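Local structure of UDP-glucose 4-epimerase (Brucella ovis, 4WOK) at residues 24-29 with 182-187; 176-181 with 237-242; 106-111 with 163-168. The protein binds NAD and probably interconverts UDP-glucose and UDP-galactose by inverting the configuration at C4 of the sugar. The protein carries 2 engineered substitutions. All blocks are in the same frame, centred on the assembly; numbering follows the deposited sequence.

How the contacts relate
Helix 22-33, early in the chain, is rejoined by residues 182-187 in contact 1, which closes a loop of 152 residues and illustrates how distant pieces of a Rossmann-type fold are tied together. Within that long loop, helices 96-116 and 150-169 pair in contact 3, on an outlying part of the fold about 28 Å, centre to centre, from contact 1. Helix 150-169 leads into strand 172-177, where contact 2 opens, closing only at helix 236-251. Contacts 1 and 2 therefore cross, and they touch where Thr27 and His26 pack on Ala240; contact 3 touches neither.

Contact 1. Residues 24-29 with 182-187; sequences GSHTAK and SGADID
His26 and Lys29, one turn apart on helix 22-33, both reach Asp185, and the two ends of this grip differ in character. The inner end is compact. The backbone N of Asp185 comes to the edge of the His26 ring, in its plane, and gives NE2 a weak, bent hydrogen bond of 3.0 Å, while CB of Asp185 lies 3.7 Å from the same NE2. At the other nitrogen of the ring, ND1 is bonded to the carbonyl O of Phe22, so the imidazole is held between its own helix and the returning loop. That helix is the first of the Rossmann-type fold and carries Gly24, probably the last glycine of the GxGxxG dinucleotide-binding motif; the NAD is about 8 Å from the His26 side chain, between nearest atoms. Further out the contact becomes ionic and wet. In the conformer modelled here, one of two, Lys29 runs extended until its last torsion (chi4 -78°) bends NZ into a salt bridge with Asp185 OD1, at 3.0 Å and from above the carboxylate plane; a water then bridges NZ to Asp187 OD2, 4.7 Å away. Asp185 OD2 accepts from the backbone N of Asp187 at 2.9 Å, forming an Asx turn.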
ATOM      1  N   GLY A  24       6.756   2.179   2.209  1.00 17.38           N
ATOM      2  CA  GLY A  24       7.312   2.894   3.358  1.00 17.19           C
ATOM      3  C   GLY A  24       8.600   3.621   3.000  1.00 21.44           C
ATOM      4  O   GLY A  24       8.810   4.745   3.430  1.00 20.79           O
ATOM      5  N   SER A  25       9.472   2.984   2.218  1.00 21.10           N
ATOM      6  CA  SER A  25      10.730   3.624   1.841  1.00 19.12           C
ATOM      7  C   SER A  25      10.467   4.804   0.912  1.00 23.87           C
ATOM      8  O   SER A  25      11.110   5.852   1.049  1.00 22.05           O
ATOM      9  CB  SER A  25      11.705   2.630   1.184  1.00 20.45           C
ATOM     10  OG  SER A  25      11.177   2.074  -0.022  1.00 19.58           O
ATOM     11  N   HIS A  26       9.519   4.662  -0.017  1.00 20.81           N
ATOM     12  CA  HIS A  26       9.157   5.802  -0.869  1.00 26.94           C
ATOM     13  C   HIS A  26       8.602   6.965  -0.042  1.00 22.96           C
ATOM     14  O   HIS A  26       8.819   8.149  -0.360  1.00 25.36           O
ATOM     15  CB  HIS A  26       8.138   5.391  -1.933  1.00 22.19           C
ATOM     16  CG  HIS A  26       8.744   4.678  -3.103  1.00 26.77           C
ATOM     17  ND1 HIS A  26       9.053   3.338  -3.076  1.00 24.64           N
ATOM     18  CD2 HIS A  26       9.096   5.126  -4.335  1.00 28.84           C
ATOM     19  CE1 HIS A  26       9.578   2.985  -4.243  1.00 30.31           C
ATOM     20  NE2 HIS A  26       9.615   4.051  -5.020  1.00 32.67           N
ATOM     21  N   THR A  27       7.872   6.622   1.011  1.00 24.28           N
ATOM     22  CA  THR A  27       7.271   7.638   1.867  1.00 22.77           C
ATOM     23  C   THR A  27       8.336   8.330   2.712  1.00 22.43           C
ATOM     24  O   THR A  27       8.285   9.549   2.904  1.00 23.90           O
ATOM     25  CB  THR A  27       6.188   7.014   2.759  1.00 23.68           C
ATOM     26  OG1 THR A  27       5.167   6.470   1.911  1.00 23.40           O
ATOM     27  CG2 THR A  27       5.583   8.060   3.717  1.00 20.91           C
ATOM     28  N   ALA A  28       9.308   7.560   3.200  1.00 22.22           N
ATOM     29  CA  ALA A  28      10.459   8.136   3.906  1.00 23.67           C
ATOM     30  C   ALA A  28      11.232   9.118   3.013  1.00 27.53           C
ATOM     31  O   ALA A  28      11.590  10.221   3.445  1.00 25.14           O
ATOM     32  CB  ALA A  28      11.382   7.027   4.397  1.00 19.82           C
ATOM     33  N   LYS A  29      11.503   8.717   1.771  1.00 23.46           N
ATOM     34  CA  LYS A  29      12.161   9.611   0.811  0.73 23.92           C
ATOM     35  C   LYS A  29      11.387  10.916   0.665  1.00 25.11           C
ATOM     36  O   LYS A  29      11.973  12.009   0.680  1.00 26.24           O
ATOM     37  CB  LYS A  29      12.298   8.921  -0.556  0.73 24.23           C
ATOM     38  CG  LYS A  29      12.883   9.799  -1.669  0.73 25.91           C
ATOM     39  CD  LYS A  29      13.132   8.969  -2.937  0.73 26.25           C
ATOM     40  CE  LYS A  29      14.003   9.698  -3.950  0.73 29.76           C
ATOM     41  NZ  LYS A  29      13.240  10.717  -4.715  0.73 31.88           N
ATOM     42  N   SER A 182       1.901   0.482  -7.239  1.00 27.32           N
ATOM     43  CA  SER A 182       2.643   0.146  -8.443  0.66 27.81           C
ATOM     44  C   SER A 182       3.669   1.221  -8.793  1.00 35.22           C
ATOM     45  O   SER A 182       3.754   2.254  -8.129  1.00 32.91           O
ATOM     46  CB  SER A 182       1.675  -0.062  -9.608  0.66 32.56           C
ATOM     47  OG  SER A 182       0.880   1.095  -9.813  0.66 29.64           O
ATOM     48  N   GLY A 183       4.436   0.966  -9.847  1.00 29.66           N
ATOM     49  CA  GLY A 183       5.470   1.878 -10.291  1.00 29.01           C
ATOM     50  C   GLY A 183       6.645   1.892  -9.329  1.00 32.48           C
ATOM     51  O   GLY A 183       6.814   0.983  -8.500  1.00 27.21           O
ATOM     52  N   ALA A 184       7.468   2.929  -9.455  1.00 32.09           N
ATOM     53  CA  ALA A 184       8.625   3.111  -8.589  1.00 35.85           C
ATOM     54  C   ALA A 184       9.060   4.562  -8.696  1.00 28.56           C
ATOM     55  O   ALA A 184       8.564   5.293  -9.558  1.00 29.51           O
ATOM     56  CB  ALA A 184       9.760   2.169  -8.979  1.00 27.61           C
ATOM     57  N   ASP A 185       9.972   4.976  -7.817  1.00 28.16           N
ATOM     58  CA  ASP A 185      10.423   6.367  -7.800  1.00 28.87           C
ATOM     59  C   ASP A 185      10.883   6.806  -9.193  1.00 36.15           C
ATOM     60  O   ASP A 185      11.578   6.058  -9.883  1.00 33.25           O
ATOM     61  CB  ASP A 185      11.561   6.574  -6.803  1.00 30.19           C
ATOM     62  CG  ASP A 185      12.062   8.006  -6.811  1.00 39.89           C
ATOM     63  OD1 ASP A 185      11.366   8.869  -6.234  1.00 40.69           O
ATOM     64  OD2 ASP A 185      13.120   8.269  -7.428  1.00 39.76           O
ATOM     65  N   ILE A 186      10.483   8.003  -9.615  1.00 32.90           N
ATOM     66  CA  ILE A 186      10.766   8.447 -10.986  1.00 39.18           C
ATOM     67  C   ILE A 186      12.270   8.441 -11.313  1.00 43.41           C
ATOM     68  O   ILE A 186      12.665   8.212 -12.462  1.00 47.66           O
ATOM     69  CB  ILE A 186      10.186   9.855 -11.248  1.00 43.87           C
ATOM     70  CG1 ILE A 186      10.437  10.288 -12.697  1.00 50.74           C
ATOM     71  CG2 ILE A 186      10.774  10.864 -10.294  1.00 45.92           C
ATOM     72  CD1 ILE A 186       9.729   9.437 -13.723  1.00 54.25           C
ATOM     73  N   ASP A 187      13.113   8.647 -10.304  1.00 41.48           N
ATOM     74  CA  ASP A 187      14.541   8.779 -10.560  1.00 41.99           C
ATOM     75  C   ASP A 187      15.293   7.453 -10.571  1.00 40.01           C
ATOM     76  O   ASP A 187      16.510   7.425 -10.756  1.00 45.94           O
ATOM     77  CB  ASP A 187      15.153   9.747  -9.551  1.00 47.88           C
ATOM     78  CG  ASP A 187      14.840  11.196  -9.896  1.00 50.12           C
ATOM     79  OD1 ASP A 187      14.829  11.522 -11.106  1.00 55.29           O
ATOM     80  OD2 ASP A 187      14.586  12.001  -8.978  1.00 47.29           O
TER
HETATM   81  O   HOH W   1      15.625  11.821  -6.118  1.00 52.53           O
HETATM   82  O   HOH W   2      13.139  11.455  -7.046  1.00 57.66           O

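Contact 2. Residues 176-181 with 237-242; sequences LRYFNA and TDLARA. With NAD (nicotinamide-adenine-dinucleotide), chain B.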
ATOM      1  N   LEU A 176      -5.921   5.015   5.263  1.00 26.63           N
ATOM      2  CA  LEU A 176      -5.846   5.200   3.820  1.00 28.35           C
ATOM      3  C   LEU A 176      -6.041   3.867   3.109  1.00 33.87           C
ATOM      4  O   LEU A 176      -5.261   2.932   3.301  1.00 26.68           O
ATOM      5  CB  LEU A 176      -4.510   5.833   3.428  1.00 27.21           C
ATOM      6  CG  LEU A 176      -4.235   7.227   4.007  1.00 29.16           C
ATOM      7  CD1 LEU A 176      -2.808   7.666   3.690  1.00 32.56           C
ATOM      8  CD2 LEU A 176      -5.239   8.270   3.496  1.00 28.13           C
ATOM      9  N   ARG A 177      -7.089   3.797   2.292  1.00 26.88           N
ATOM     10  CA  ARG A 177      -7.472   2.569   1.610  1.00 30.51           C
ATOM     11  C   ARG A 177      -7.120   2.645   0.124  1.00 31.09           C
ATOM     12  O   ARG A 177      -7.442   3.625  -0.549  1.00 31.01           O
ATOM     13  CB  ARG A 177      -8.979   2.303   1.773  1.00 30.93           C
ATOM     14  CG  ARG A 177      -9.485   2.287   3.212  1.00 34.49           C
ATOM     15  CD  ARG A 177     -11.010   2.151   3.251  1.00 33.31           C
ATOM     16  NE  ARG A 177     -11.547   2.167   4.610  1.00 31.17           N
ATOM     17  CZ  ARG A 177     -12.748   2.656   4.927  1.00 35.48           C
ATOM     18  NH1 ARG A 177     -13.530   3.167   3.984  1.00 34.67           N
ATOM     19  NH2 ARG A 177     -13.171   2.632   6.183  1.00 30.43           N
ATOM     20  N   TYR A 178      -6.456   1.614  -0.387  1.00 28.73           N
ATOM     21  CA  TYR A 178      -6.156   1.559  -1.815  1.00 32.48           C
ATOM     22  C   TYR A 178      -5.999   0.112  -2.234  1.00 31.97           C
ATOM     23  O   TYR A 178      -5.897  -0.779  -1.382  1.00 29.53           O
ATOM     24  CB  TYR A 178      -4.898   2.369  -2.147  1.00 28.26           C
ATOM     25  CG  TYR A 178      -3.709   2.068  -1.246  1.00 26.25           C
ATOM     26  CD1 TYR A 178      -3.581   2.674   0.007  1.00 29.72           C
ATOM     27  CD2 TYR A 178      -2.711   1.199  -1.661  1.00 26.22           C
ATOM     28  CE1 TYR A 178      -2.504   2.399   0.823  1.00 28.68           C
ATOM     29  CE2 TYR A 178      -1.623   0.927  -0.862  1.00 25.60           C
ATOM     30  CZ  TYR A 178      -1.525   1.524   0.383  1.00 31.67           C
ATOM     31  OH  TYR A 178      -0.442   1.243   1.187  1.00 28.91           O
ATOM     32  N   PHE A 179      -5.987  -0.125  -3.545  1.00 27.79           N
ATOM     33  CA  PHE A 179      -5.923  -1.492  -4.060  1.00 34.77           C
ATOM     34  C   PHE A 179      -4.501  -1.988  -4.344  1.00 41.08           C
ATOM     35  O   PHE A 179      -3.988  -2.856  -3.630  1.00 41.07           O
ATOM     36  CB  PHE A 179      -6.768  -1.614  -5.336  1.00 36.05           C
ATOM     37  CG  PHE A 179      -8.227  -1.890  -5.076  1.00 34.27           C
ATOM     38  CD1 PHE A 179      -8.632  -3.118  -4.557  1.00 36.06           C
ATOM     39  CD2 PHE A 179      -9.191  -0.929  -5.346  1.00 35.27           C
ATOM     40  CE1 PHE A 179      -9.973  -3.383  -4.320  1.00 38.71           C
ATOM     41  CE2 PHE A 179     -10.533  -1.185  -5.117  1.00 31.04           C
ATOM     42  CZ  PHE A 179     -10.924  -2.417  -4.601  1.00 32.49           C
ATOM     43  N   ASN A 180      -3.882  -1.466  -5.400  1.00 33.57           N
ATOM     44  CA  ASN A 180      -2.586  -1.963  -5.844  1.00 32.14           C
ATOM     45  C   ASN A 180      -1.541  -0.881  -5.992  1.00 31.50           C
ATOM     46  O   ASN A 180      -1.634  -0.038  -6.886  1.00 32.52           O
ATOM     47  CB  ASN A 180      -2.709  -2.689  -7.190  1.00 28.67           C
ATOM     48  CG  ASN A 180      -3.610  -3.903  -7.122  1.00 35.43           C
ATOM     49  OD1 ASN A 180      -3.289  -4.891  -6.462  1.00 34.18           O
ATOM     50  ND2 ASN A 180      -4.734  -3.848  -7.829  1.00 35.06           N
ATOM     51  N   ALA A 181      -0.528  -0.937  -5.137  1.00 27.18           N
ATOM     52  CA  ALA A 181       0.620  -0.051  -5.247  1.00 27.27           C
ATOM     53  C   ALA A 181       1.463  -0.472  -6.434  1.00 27.72           C
ATOM     54  O   ALA A 181       1.744  -1.647  -6.599  1.00 30.42           O
ATOM     55  CB  ALA A 181       1.446  -0.095  -3.985  1.00 25.21           C
ATOM     56  N   THR A 237       4.599   6.662  -5.576  1.00 30.82           N
ATOM     57  CA  THR A 237       4.952   8.033  -5.214  1.00 32.22           C
ATOM     58  C   THR A 237       3.701   8.819  -4.843  1.00 30.85           C
ATOM     59  O   THR A 237       3.728   9.647  -3.922  1.00 29.81           O
ATOM     60  CB  THR A 237       5.706   8.746  -6.347  1.00 32.13           C
ATOM     61  OG1 THR A 237       6.900   8.009  -6.640  1.00 31.04           O
ATOM     62  CG2 THR A 237       6.089  10.163  -5.925  1.00 30.59           C
ATOM     63  N   ASP A 238       2.605   8.565  -5.555  1.00 30.02           N
ATOM     64  CA  ASP A 238       1.314   9.144  -5.195  1.00 30.51           C
ATOM     65  C   ASP A 238       0.890   8.666  -3.804  1.00 29.57           C
ATOM     66  O   ASP A 238       0.331   9.431  -3.024  1.00 30.54           O
ATOM     67  CB  ASP A 238       0.242   8.785  -6.226  1.00 31.17           C
ATOM     68  CG  ASP A 238       0.250   9.720  -7.438  1.00 34.01           C
ATOM     69  OD1 ASP A 238       0.512  10.930  -7.249  1.00 33.89           O
ATOM     70  OD2 ASP A 238      -0.002   9.242  -8.571  1.00 37.52           O
ATOM     71  N   LEU A 239       1.152   7.401  -3.496  1.00 28.55           N
ATOM     72  CA  LEU A 239       0.842   6.887  -2.155  1.00 27.65           C
ATOM     73  C   LEU A 239       1.671   7.612  -1.108  1.00 27.38           C
ATOM     74  O   LEU A 239       1.150   7.998  -0.065  1.00 27.28           O
ATOM     75  CB  LEU A 239       1.076   5.369  -2.071  1.00 26.68           C
ATOM     76  CG  LEU A 239       0.042   4.527  -2.818  1.00 31.61           C
ATOM     77  CD1 LEU A 239       0.487   3.079  -2.881  1.00 27.33           C
ATOM     78  CD2 LEU A 239      -1.334   4.647  -2.182  1.00 27.08           C
ATOM     79  N   ALA A 240       2.959   7.792  -1.385  1.00 29.40           N
ATOM     80  CA  ALA A 240       3.824   8.558  -0.488  1.00 27.91           C
ATOM     81  C   ALA A 240       3.237   9.950  -0.249  1.00 28.24           C
ATOM     82  O   ALA A 240       3.074  10.381   0.890  1.00 28.13           O
ATOM     83  CB  ALA A 240       5.231   8.665  -1.060  1.00 27.38           C
ATOM     84  N   ARG A 241       2.889  10.629  -1.337  1.00 29.26           N
ATOM     85  CA  ARG A 241       2.298  11.966  -1.238  1.00 30.75           C
ATOM     86  C   ARG A 241       1.076  11.994  -0.308  1.00 31.29           C
ATOM     87  O   ARG A 241       0.974  12.858   0.567  1.00 30.60           O
ATOM     88  CB  ARG A 241       1.914  12.481  -2.632  1.00 31.43           C
ATOM     89  CG  ARG A 241       3.104  12.680  -3.579  1.00 32.08           C
ATOM     90  CD  ARG A 241       2.663  13.230  -4.960  1.00 40.84           C
ATOM     91  NE  ARG A 241       1.734  14.350  -4.812  1.00 34.78           N
ATOM     92  CZ  ARG A 241       0.460  14.321  -5.190  1.00 37.56           C
ATOM     93  NH1 ARG A 241      -0.037  13.241  -5.779  1.00 36.43           N
ATOM     94  NH2 ARG A 241      -0.314  15.380  -4.996  1.00 42.23           N
ATOM     95  N   ALA A 242       0.162  11.045  -0.485  1.00 29.82           N
ATOM     96  CA  ALA A 242      -1.065  11.026   0.309  1.00 29.81           C
ATOM     97  C   ALA A 242      -0.801  10.765   1.795  1.00 32.33           C
ATOM     98  O   ALA A 242      -1.467  11.334   2.664  1.00 30.25           O
ATOM     99  CB  ALA A 242      -2.011   9.992  -0.227  1.00 30.64           C
TER
HETATM  100  PA  NAD B 400       6.421  -4.444   2.069  1.00 18.84           P
HETATM  101  O1A NAD B 400       6.395  -5.841   2.660  1.00 20.23           O
HETATM  102  O2A NAD B 400       7.427  -3.977   1.059  1.00 19.51           O
HETATM  103  O5B NAD B 400       6.711  -3.415   3.433  1.00 21.21           O
HETATM  104  C5B NAD B 400       6.296  -4.030   4.633  1.00 15.40           C
HETATM  105  C4B NAD B 400       7.337  -3.563   5.683  1.00 15.82           C
HETATM  106  O4B NAD B 400       6.882  -3.871   7.008  1.00 18.45           O
HETATM  107  C3B NAD B 400       8.573  -4.417   5.376  1.00 16.03           C
HETATM  108  O3B NAD B 400       9.686  -3.558   5.362  1.00 16.55           O
HETATM  109  C2B NAD B 400       8.607  -5.399   6.574  1.00 14.48           C
HETATM  110  O2B NAD B 400       9.899  -5.741   6.891  1.00 15.62           O
HETATM  111  C1B NAD B 400       7.968  -4.513   7.704  1.00 14.01           C
HETATM  112  N9A NAD B 400       7.293  -5.326   8.735  1.00 15.86           N
HETATM  113  C8A NAD B 400       6.348  -6.363   8.572  1.00 17.63           C
HETATM  114  N7A NAD B 400       5.922  -6.858   9.739  1.00 17.63           N
HETATM  115  C5A NAD B 400       6.622  -6.115  10.699  1.00 20.33           C
HETATM  116  C6A NAD B 400       6.621  -6.165  12.110  1.00 19.91           C
HETATM  117  N6A NAD B 400       5.833  -7.076  12.773  1.00 14.20           N
HETATM  118  N1A NAD B 400       7.402  -5.310  12.811  1.00 18.63           N
HETATM  119  C2A NAD B 400       8.179  -4.427  12.104  1.00 14.25           C
HETATM  120  N3A NAD B 400       8.290  -4.274  10.752  1.00 15.49           N
HETATM  121  C4A NAD B 400       7.473  -5.150  10.089  1.00 15.97           C
HETATM  122  O3  NAD B 400       4.858  -4.297   1.724  1.00 18.72           O
HETATM  123  PN  NAD B 400       4.385  -2.907   1.046  1.00 23.39           P
HETATM  124  O1N NAD B 400       5.289  -1.709   1.112  1.00 20.36           O
HETATM  125  O2N NAD B 400       3.614  -3.349  -0.148  1.00 29.35           O
HETATM  126  O5D NAD B 400       2.953  -2.408   1.875  1.00 34.97           O
HETATM  127  C5D NAD B 400       3.171  -2.119   3.166  1.00 36.16           C
HETATM  128  C4D NAD B 400       1.839  -1.585   3.693  1.00 23.04           C
HETATM  129  O4D NAD B 400       0.985  -1.197   2.541  1.00 21.98           O
HETATM  130  C3D NAD B 400       1.080  -2.722   4.407  1.00 26.13           C
HETATM  131  O3D NAD B 400       0.338  -2.105   5.410  1.00 30.12           O
HETATM  132  C2D NAD B 400       0.168  -3.226   3.284  1.00 32.83           C
HETATM  133  O2D NAD B 400      -1.001  -3.805   3.710  1.00 40.86           O
HETATM  134  C1D NAD B 400      -0.233  -1.844   2.715  1.00 24.26           C
HETATM  135  N1N NAD B 400      -0.891  -2.061   1.330  1.00 25.24           N
HETATM  136  C2N NAD B 400      -0.056  -2.410   0.272  1.00 26.59           C
HETATM  137  C3N NAD B 400      -0.642  -2.613  -1.005  1.00 25.97           C
HETATM  138  C7N NAD B 400       0.248  -2.994  -2.158  1.00 31.14           C
HETATM  139  O7N NAD B 400      -0.226  -3.144  -3.288  1.00 25.78           O
HETATM  140  N7N NAD B 400       1.598  -3.168  -1.921  1.00 20.89           N
HETATM  141  C4N NAD B 400      -2.023  -2.469  -1.157  1.00 27.60           C
HETATM  142  C5N NAD B 400      -2.829  -2.121  -0.073  1.00 32.73           C
HETATM  143  C6N NAD B 400      -2.249  -1.919   1.187  1.00 31.50           C
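Leu239 reaches from helix 236-251 to Tyr178 and Ala181, and its two methyls share the apolar work. CD2 sits over the centre of the Tyr178 ring, 3.6 Å from the centroid and 9° off the normal, a nearly vertical CH-pi contact. CD1 wedges beside it, touching Tyr178 CE2 and pressing on Ala181 CB at 3.5 Å, closer than usual for two carbons. The phenol owes its place to a chi1 of 49°, which sets CG between the backbone N and the carbonyl carbon. Van der Waals contacts follow: Tyr178 CE2 comes 3.4 Å from NAD C5N, so the ring lies between Leu239 and the nicotinamide, and, separately and loosely, the Leu176 CD1 methyl lies 4.0 Å from the backbone carbonyl O of Ala242. Hydrogen bonds make the third group. The N-H of Ala181 donates to the carboxamide oxygen O7N of NAD at 2.9 Å with an angle of 163°, helping to set the rotation of that amide, and the Tyr178 hydroxyl is hydrogen-bonded to Ser125 OG. The chain leaving strand 172-177 and entering strand 180-182 lines the nicotinamide pocket, as in the extended short-chain dehydrogenase/reductase (SDR) family, to which UDP-glucose 4-epimerases belong.

Contact 3. Residues 106-111 with 163-168; sequences GTQSLL and ADYAVA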
ATOM      1  N   GLY A 106      -0.026  -7.011  16.037  1.00 19.09           N
ATOM      2  CA  GLY A 106       1.018  -6.028  15.779  1.00 20.62           C
ATOM      3  C   GLY A 106       0.484  -4.600  15.827  1.00 20.10           C
ATOM      4  O   GLY A 106       1.108  -3.696  16.393  1.00 17.75           O
ATOM      5  N   THR A 107      -0.663  -4.368  15.205  1.00 15.38           N
ATOM      6  CA  THR A 107      -1.236  -3.025  15.242  1.00 16.41           C
ATOM      7  C   THR A 107      -1.632  -2.643  16.671  1.00 19.38           C
ATOM      8  O   THR A 107      -1.420  -1.509  17.090  1.00 19.52           O
ATOM      9  CB  THR A 107      -2.451  -2.916  14.293  1.00 18.56           C
ATOM     10  OG1 THR A 107      -1.987  -3.098  12.948  1.00 19.04           O
ATOM     11  CG2 THR A 107      -3.126  -1.529  14.419  1.00 17.35           C
ATOM     12  N   GLN A 108      -2.178  -3.581  17.442  1.00 16.37           N
ATOM     13  CA  GLN A 108      -2.557  -3.218  18.805  1.00 17.30           C
ATOM     14  C   GLN A 108      -1.321  -2.818  19.603  1.00 18.07           C
ATOM     15  O   GLN A 108      -1.350  -1.863  20.381  1.00 17.66           O
ATOM     16  CB  GLN A 108      -3.283  -4.346  19.553  1.00 14.93           C
ATOM     17  CG  GLN A 108      -3.646  -3.836  20.976  1.00 16.78           C
ATOM     18  CD  GLN A 108      -4.413  -4.838  21.818  1.00 24.33           C
ATOM     19  OE1 GLN A 108      -4.660  -5.967  21.402  1.00 20.80           O
ATOM     20  NE2 GLN A 108      -4.794  -4.419  23.017  1.00 26.02           N
ATOM     21  N   SER A 109      -0.230  -3.536  19.394  1.00 15.57           N
ATOM     22  CA  SER A 109       1.007  -3.210  20.078  1.00 18.22           C
ATOM     23  C   SER A 109       1.447  -1.784  19.694  1.00 18.49           C
ATOM     24  O   SER A 109       1.856  -0.995  20.545  1.00 16.34           O
ATOM     25  CB  SER A 109       2.079  -4.242  19.731  1.00 20.98           C
ATOM     26  OG  SER A 109       3.284  -3.989  20.421  1.00 18.32           O
ATOM     27  N   LEU A 110       1.350  -1.448  18.414  1.00 16.67           N
ATOM     28  CA  LEU A 110       1.727  -0.110  17.970  0.58 18.24           C
ATOM     29  C   LEU A 110       0.821   0.948  18.579  1.00 17.39           C
ATOM     30  O   LEU A 110       1.294   2.003  19.020  1.00 18.42           O
ATOM     31  CB  LEU A 110       1.697  -0.015  16.442  0.58 17.71           C
ATOM     32  CG  LEU A 110       1.910   1.401  15.893  0.58 18.63           C
ATOM     33  CD1 LEU A 110       3.347   1.871  16.072  0.58 16.89           C
ATOM     34  CD2 LEU A 110       1.505   1.461  14.427  0.58 16.73           C
ATOM     35  N   LEU A 111      -0.484   0.683  18.616  1.00 16.38           N
ATOM     36  CA  LEU A 111      -1.404   1.684  19.150  1.00 18.49           C
ATOM     37  C   LEU A 111      -1.223   1.828  20.652  1.00 19.54           C
ATOM     38  O   LEU A 111      -1.354   2.930  21.195  1.00 19.82           O
ATOM     39  CB  LEU A 111      -2.852   1.327  18.809  1.00 19.07           C
ATOM     40  CG  LEU A 111      -3.180   1.317  17.305  1.00 19.35           C
ATOM     41  CD1 LEU A 111      -4.655   1.077  17.154  1.00 18.72           C
ATOM     42  CD2 LEU A 111      -2.794   2.657  16.615  1.00 21.86           C
ATOM     43  N   ALA A 163     -10.616   3.307  15.599  1.00 26.31           N
ATOM     44  CA  ALA A 163     -11.790   4.055  16.048  1.00 29.36           C
ATOM     45  C   ALA A 163     -11.990   3.906  17.553  1.00 27.71           C
ATOM     46  O   ALA A 163     -12.266   4.882  18.240  1.00 25.27           O
ATOM     47  CB  ALA A 163     -13.035   3.607  15.297  1.00 29.32           C
ATOM     48  N   ASP A 164     -11.827   2.689  18.064  1.00 26.54           N
ATOM     49  CA  ASP A 164     -12.002   2.427  19.498  1.00 22.10           C
ATOM     50  C   ASP A 164     -10.948   3.099  20.355  1.00 25.79           C
ATOM     51  O   ASP A 164     -11.252   3.568  21.455  1.00 25.70           O
ATOM     52  CB  ASP A 164     -11.976   0.926  19.788  1.00 21.33           C
ATOM     53  CG  ASP A 164     -13.192   0.205  19.247  1.00 28.05           C
ATOM     54  OD1 ASP A 164     -14.217   0.871  19.000  1.00 28.62           O
ATOM     55  OD2 ASP A 164     -13.118  -1.031  19.068  1.00 24.34           O
ATOM     56  N   TYR A 165      -9.710   3.125  19.864  1.00 21.68           N
ATOM     57  CA  TYR A 165      -8.623   3.804  20.568  1.00 24.70           C
ATOM     58  C   TYR A 165      -8.802   5.324  20.527  1.00 25.70           C
ATOM     59  O   TYR A 165      -8.407   6.046  21.455  1.00 26.95           O
ATOM     60  CB  TYR A 165      -7.278   3.388  19.973  1.00 21.15           C
ATOM     61  CG  TYR A 165      -6.682   2.176  20.650  1.00 22.37           C
ATOM     62  CD1 TYR A 165      -7.406   0.985  20.760  1.00 25.89           C
ATOM     63  CD2 TYR A 165      -5.389   2.207  21.169  1.00 18.87           C
ATOM     64  CE1 TYR A 165      -6.862  -0.132  21.386  1.00 20.60           C
ATOM     65  CE2 TYR A 165      -4.834   1.083  21.790  1.00 18.30           C
ATOM     66  CZ  TYR A 165      -5.577  -0.082  21.891  1.00 22.72           C
ATOM     67  OH  TYR A 165      -5.051  -1.198  22.505  1.00 22.68           O
ATOM     68  N   ALA A 166      -9.417   5.822  19.460  1.00 25.74           N
ATOM     69  CA  ALA A 166      -9.748   7.244  19.409  1.00 27.90           C
ATOM     70  C   ALA A 166     -10.772   7.581  20.490  1.00 28.32           C
ATOM     71  O   ALA A 166     -10.633   8.575  21.204  1.00 28.16           O
ATOM     72  CB  ALA A 166     -10.278   7.627  18.033  1.00 29.97           C
ATOM     73  N   VAL A 167     -11.808   6.756  20.599  1.00 25.05           N
ATOM     74  CA  VAL A 167     -12.827   6.960  21.619  1.00 27.20           C
ATOM     75  C   VAL A 167     -12.205   6.928  23.013  1.00 33.29           C
ATOM     76  O   VAL A 167     -12.433   7.817  23.831  1.00 28.19           O
ATOM     77  CB  VAL A 167     -13.948   5.906  21.541  1.00 29.86           C
ATOM     78  CG1 VAL A 167     -14.795   5.932  22.817  1.00 35.32           C
ATOM     79  CG2 VAL A 167     -14.820   6.140  20.320  1.00 31.77           C
ATOM     80  N   ALA A 168     -11.389   5.917  23.274  1.00 29.90           N
ATOM     81  CA  ALA A 168     -10.912   5.691  24.630  1.00 28.75           C
ATOM     82  C   ALA A 168      -9.731   6.567  25.023  1.00 30.34           C
ATOM     83  O   ALA A 168      -9.600   6.949  26.186  1.00 28.79           O
ATOM     84  CB  ALA A 168     -10.534   4.242  24.793  1.00 24.53           C
TER
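Tyr165 extends from helix 150-169 across to Leu111 and Gln108 of helix 96-116 and carries this part of the helix-helix contact. Its CB points at the opposite helix, and the ring then travels past Leu111. CG, at the base of the ring, has Leu111 CD1 at 4.2 Å; that methyl lies over one face but is displaced toward the rim, some 4.1 Å above the plane. Next along, CD2 and CE2 both rest on Leu111 CB, the CD2 approach being 3.6 Å, and CE2 also comes near the Leu111 carbonyl carbon. At the tip, OH accepts a hydrogen bond from Gln108 NE2 at 3.3 Å, bent to 136° and tilted 27° from the amide plane. Gln108 gets there because CG stands anti to its backbone N (chi1 -179°) and the chain stays extended, carrying the amide almost perpendicular to the phenol ring, while its CG passes 3.4 Å from the same OH. The hydroxyl is also bonded to Asp112 OD1, one residue beyond Leu111. Both helices belong to the Rossmann-type domain: Leu111 also packs on Met161 and Leu162, and beneath the pair Leu110 meets strand 79-82 while Ala163 and Ala166 meet Tyr173 of strand 172-177.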